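Local coordinates for protein metallo-carboxypeptidase (Pseudomonas aeruginosa, PDB 4A39) that is a zinc-dependent carboxypeptidase of the M14 family, a bacterial model for mammalian cytosolic carboxypeptidases, and probably removes C-terminal residues from peptide substrates, at residues G285-L296 against C333-A344. Sequence-based numbering, arbitrary orientation.
Sequences GCEGNPGYTPRL and CNFVGQTYDCLA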
# COMPACT_ATOMS: atom_id res chain seq x y z
N GLY A 285 2.09 -6.92 -14.46
CA GLY A 285 1.20 -6.52 -15.55
C GLY A 285 0.04 -7.44 -15.89
O GLY A 285 -0.33 -8.31 -15.09
N CYS A 286 -0.53 -7.26 -17.08
CA CYS A 286 -1.69 -8.04 -17.53
C CYS A 286 -1.39 -9.04 -18.64
O CYS A 286 -2.29 -9.38 -19.41
CB CYS A 286 -2.79 -7.10 -18.05
SG CYS A 286 -3.45 -5.92 -16.86
N GLU A 287 -0.15 -9.53 -18.72
CA GLU A 287 0.19 -10.46 -19.79
C GLU A 287 -0.63 -11.75 -19.85
O GLU A 287 -0.64 -12.43 -20.88
CB GLU A 287 1.69 -10.79 -19.76
CG GLU A 287 2.18 -11.69 -18.63
CD GLU A 287 2.20 -11.01 -17.27
OE1 GLU A 287 2.34 -9.77 -17.21
OE2 GLU A 287 2.10 -11.73 -16.26
N GLY A 288 -1.33 -12.07 -18.76
CA GLY A 288 -2.16 -13.26 -18.74
C GLY A 288 -3.60 -13.04 -19.19
O GLY A 288 -4.38 -13.98 -19.29
N ASN A 289 -3.95 -11.78 -19.46
CA ASN A 289 -5.30 -11.44 -19.90
C ASN A 289 -5.63 -11.97 -21.29
O ASN A 289 -4.83 -11.87 -22.21
CB ASN A 289 -5.50 -9.92 -19.94
CG ASN A 289 -5.83 -9.33 -18.58
OD1 ASN A 289 -6.04 -8.11 -18.46
ND2 ASN A 289 -5.89 -10.17 -17.55
N PRO A 290 -6.83 -12.56 -21.46
CA PRO A 290 -7.18 -13.06 -22.79
C PRO A 290 -7.22 -11.85 -23.73
O PRO A 290 -6.96 -11.95 -24.93
CB PRO A 290 -8.56 -13.67 -22.57
CG PRO A 290 -8.45 -14.21 -21.18
CD PRO A 290 -7.77 -13.07 -20.44
N GLY A 291 -7.53 -10.69 -23.16
CA GLY A 291 -7.61 -9.46 -23.94
C GLY A 291 -6.28 -8.74 -24.13
O GLY A 291 -6.24 -7.65 -24.69
N TYR A 292 -5.19 -9.34 -23.66
CA TYR A 292 -3.87 -8.75 -23.79
C TYR A 292 -3.57 -8.54 -25.28
O TYR A 292 -3.96 -9.37 -26.11
CB TYR A 292 -2.82 -9.67 -23.16
CG TYR A 292 -1.48 -9.04 -22.83
CD1 TYR A 292 -1.39 -7.91 -22.01
CD2 TYR A 292 -0.30 -9.62 -23.29
CE1 TYR A 292 -0.15 -7.39 -21.63
CE2 TYR A 292 0.94 -9.11 -22.92
CZ TYR A 292 1.01 -8.00 -22.09
OH TYR A 292 2.25 -7.55 -21.70
N THR A 293 -2.90 -7.44 -25.61
CA THR A 293 -2.58 -7.12 -27.00
C THR A 293 -1.14 -6.64 -27.13
O THR A 293 -0.50 -6.26 -26.15
CB THR A 293 -3.46 -5.97 -27.52
OG1 THR A 293 -3.13 -4.78 -26.79
CG2 THR A 293 -4.94 -6.30 -27.33
N PRO A 294 -0.60 -6.63 -28.37
CA PRO A 294 0.77 -6.17 -28.56
C PRO A 294 0.89 -4.71 -28.11
O PRO A 294 1.94 -4.27 -27.63
CB PRO A 294 0.99 -6.34 -30.06
CG PRO A 294 0.14 -7.54 -30.38
CD PRO A 294 -1.13 -7.25 -29.60
N ARG A 295 -0.19 -3.95 -28.27
CA ARG A 295 -0.21 -2.55 -27.87
C ARG A 295 0.06 -2.43 -26.38
O ARG A 295 0.88 -1.62 -25.94
CB ARG A 295 -1.57 -1.91 -28.19
CG ARG A 295 -1.85 -0.63 -27.41
CD ARG A 295 -3.20 -0.03 -27.76
NE ARG A 295 -3.59 0.98 -26.77
CZ ARG A 295 -4.31 0.73 -25.69
NH1 ARG A 295 -4.75 -0.50 -25.45
NH2 ARG A 295 -4.58 1.71 -24.83
N LEU A 296 -0.64 -3.24 -25.60
CA LEU A 296 -0.48 -3.23 -24.15
C LEU A 296 0.87 -3.80 -23.72
O LEU A 296 1.46 -3.34 -22.75
CB LEU A 296 -1.63 -4.00 -23.49
CG LEU A 296 -2.99 -3.30 -23.61
CD1 LEU A 296 -4.09 -4.18 -23.04
CD2 LEU A 296 -2.94 -1.97 -22.87
N CYS A 333 -6.12 -5.30 -11.20
CA CYS A 333 -5.25 -4.99 -12.33
C CYS A 333 -5.75 -5.64 -13.61
O CYS A 333 -5.95 -4.98 -14.63
CB CYS A 333 -3.82 -5.45 -12.04
SG CYS A 333 -2.67 -5.11 -13.38
N ASN A 334 -5.95 -6.95 -13.56
CA ASN A 334 -6.41 -7.69 -14.72
C ASN A 334 -7.83 -7.34 -15.16
O ASN A 334 -8.09 -7.16 -16.35
CB ASN A 334 -6.28 -9.18 -14.43
CG ASN A 334 -4.83 -9.60 -14.27
OD1 ASN A 334 -4.12 -9.78 -15.26
ND2 ASN A 334 -4.38 -9.72 -13.03
N PHE A 335 -8.74 -7.24 -14.20
CA PHE A 335 -10.13 -6.92 -14.53
C PHE A 335 -10.28 -5.56 -15.19
O PHE A 335 -10.93 -5.44 -16.23
CB PHE A 335 -11.01 -6.96 -13.28
CG PHE A 335 -12.44 -6.59 -13.54
CD1 PHE A 335 -12.86 -5.26 -13.47
CD2 PHE A 335 -13.37 -7.56 -13.90
CE1 PHE A 335 -14.18 -4.91 -13.75
CE2 PHE A 335 -14.70 -7.22 -14.18
CZ PHE A 335 -15.09 -5.89 -14.11
N VAL A 336 -9.69 -4.53 -14.59
CA VAL A 336 -9.79 -3.18 -15.14
C VAL A 336 -9.06 -3.10 -16.47
O VAL A 336 -9.59 -2.56 -17.45
CB VAL A 336 -9.20 -2.14 -14.16
CG1 VAL A 336 -9.31 -0.73 -14.75
CG2 VAL A 336 -9.94 -2.20 -12.83
N GLY A 337 -7.86 -3.65 -16.52
CA GLY A 337 -7.08 -3.63 -17.74
C GLY A 337 -7.82 -4.21 -18.93
O GLY A 337 -7.76 -3.67 -20.03
N GLN A 338 -8.51 -5.33 -18.71
CA GLN A 338 -9.24 -5.98 -19.78
C GLN A 338 -10.58 -5.31 -20.09
O GLN A 338 -10.95 -5.15 -21.25
CB GLN A 338 -9.48 -7.45 -19.45
CG GLN A 338 -10.12 -8.23 -20.60
CD GLN A 338 -10.03 -9.72 -20.39
OE1 GLN A 338 -10.94 -10.35 -19.86
NE2 GLN A 338 -8.90 -10.30 -20.80
N THR A 339 -11.30 -4.92 -19.04
CA THR A 339 -12.60 -4.30 -19.23
C THR A 339 -12.50 -2.98 -19.97
O THR A 339 -13.38 -2.64 -20.78
CB THR A 339 -13.30 -4.07 -17.87
OG1 THR A 339 -13.49 -5.33 -17.22
CG2 THR A 339 -14.66 -3.41 -18.07
N TYR A 340 -11.42 -2.24 -19.73
CA TYR A 340 -11.23 -0.94 -20.36
C TYR A 340 -10.11 -0.88 -21.40
O TYR A 340 -9.88 0.18 -21.99
CB TYR A 340 -11.02 0.11 -19.27
CG TYR A 340 -12.25 0.25 -18.40
CD1 TYR A 340 -13.35 0.99 -18.84
CD2 TYR A 340 -12.36 -0.43 -17.19
CE1 TYR A 340 -14.53 1.04 -18.10
CE2 TYR A 340 -13.53 -0.39 -16.44
CZ TYR A 340 -14.61 0.34 -16.90
OH TYR A 340 -15.78 0.37 -16.18
N ASP A 341 -9.45 -2.01 -21.64
CA ASP A 341 -8.36 -2.10 -22.62
C ASP A 341 -7.33 -1.00 -22.36
O ASP A 341 -6.94 -0.28 -23.28
CB ASP A 341 -8.93 -1.97 -24.03
CG ASP A 341 -7.89 -2.22 -25.11
OD1 ASP A 341 -6.92 -2.97 -24.85
OD2 ASP A 341 -8.05 -1.67 -26.23
N CYS A 342 -6.89 -0.88 -21.12
CA CYS A 342 -5.93 0.15 -20.76
C CYS A 342 -4.69 -0.42 -20.10
O CYS A 342 -4.69 -1.56 -19.63
CB CYS A 342 -6.57 1.14 -19.78
SG CYS A 342 -7.01 0.41 -18.17
N LEU A 343 -3.63 0.39 -20.07
CA LEU A 343 -2.40 -0.01 -19.42
C LEU A 343 -2.78 -0.16 -17.95
O LEU A 343 -3.42 0.73 -17.38
CB LEU A 343 -1.34 1.08 -19.59
CG LEU A 343 -0.02 0.88 -18.83
CD1 LEU A 343 0.64 -0.41 -19.28
CD2 LEU A 343 0.90 2.06 -19.10
N ALA A 344 -2.40 -1.28 -17.35
CA ALA A 344 -2.74 -1.54 -15.95
C ALA A 344 -1.64 -2.33 -15.25
O ALA A 344 -1.13 -3.30 -15.79
CB ALA A 344 -4.05 -2.31 -15.87
O HOH W 1 -1.64 -11.19 -15.93
O HOH W 2 -1.72 -8.99 -12.63
O HOH W 3 -7.19 -5.48 -23.46
O HOH W 4 -5.12 -2.94 -26.96
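Cys286 packs against Cys333 and Ala344, and Leu296 against the link at Asp341 and Cys342, in a loop-against-helix contact at one edge of the M14 carboxypeptidase α/β domain. The chain leaves edge strand 282-284, makes two type I turns, Cys286 to Asn289 and Asn289 to Tyr292, and enters helix 294-308. Parts of this loop and the first turn of that helix pack on helix 332-340 and the short link from it into strand 343-350, the antiparallel neighbour of 282-284. Cys286 places its sulfur in the helix-strand corner. There SG lies 3.5 Å from Cys333 O, 3.7 Å from Cys333 SG, too far for a disulfide, and against Ala344 CB. Gly337, which has no side chain, presents its CA to Cys286 SG at 4.4 Å.

Beside this, the amides of Asn289 and Asn334 meet with their planes 66° apart, Asn289 ND2 lying 2.9 Å from Asn334 OD1. Two waters stitch the Asn334 amide to the loop: one donates to its OD1 and to Gly285 O while accepting from Gly288 N, and the other links its ND2 to Gly285 O. The side chain of Asn334 is about 5 Å from the bound inhibitor, (2-guanidinoethylmercapto)succinic acid, so this end of the contact lies close to the ligand pocket.

At the other end, Leu296 lays CD2 against the backbone of Cys342, 3.6 Å from its C atom, and CD1 against Asp341 OD1. Thr293 caps helix 294-308 through OG1, which accepts from Leu296 N. Arg295, with CG anti to its own N (chi1 161°) and the chain extended to NE, reaches across to Asp341, in the link after helix 332-340; its NH2 also bonds Leu387 O near the C-terminus. Its NH1 pairs with Asp341 OD1 in a salt bridge at 3.3 Å and donates to Asp341 O at 3.1 Å, approaching from above the carbonyl plane.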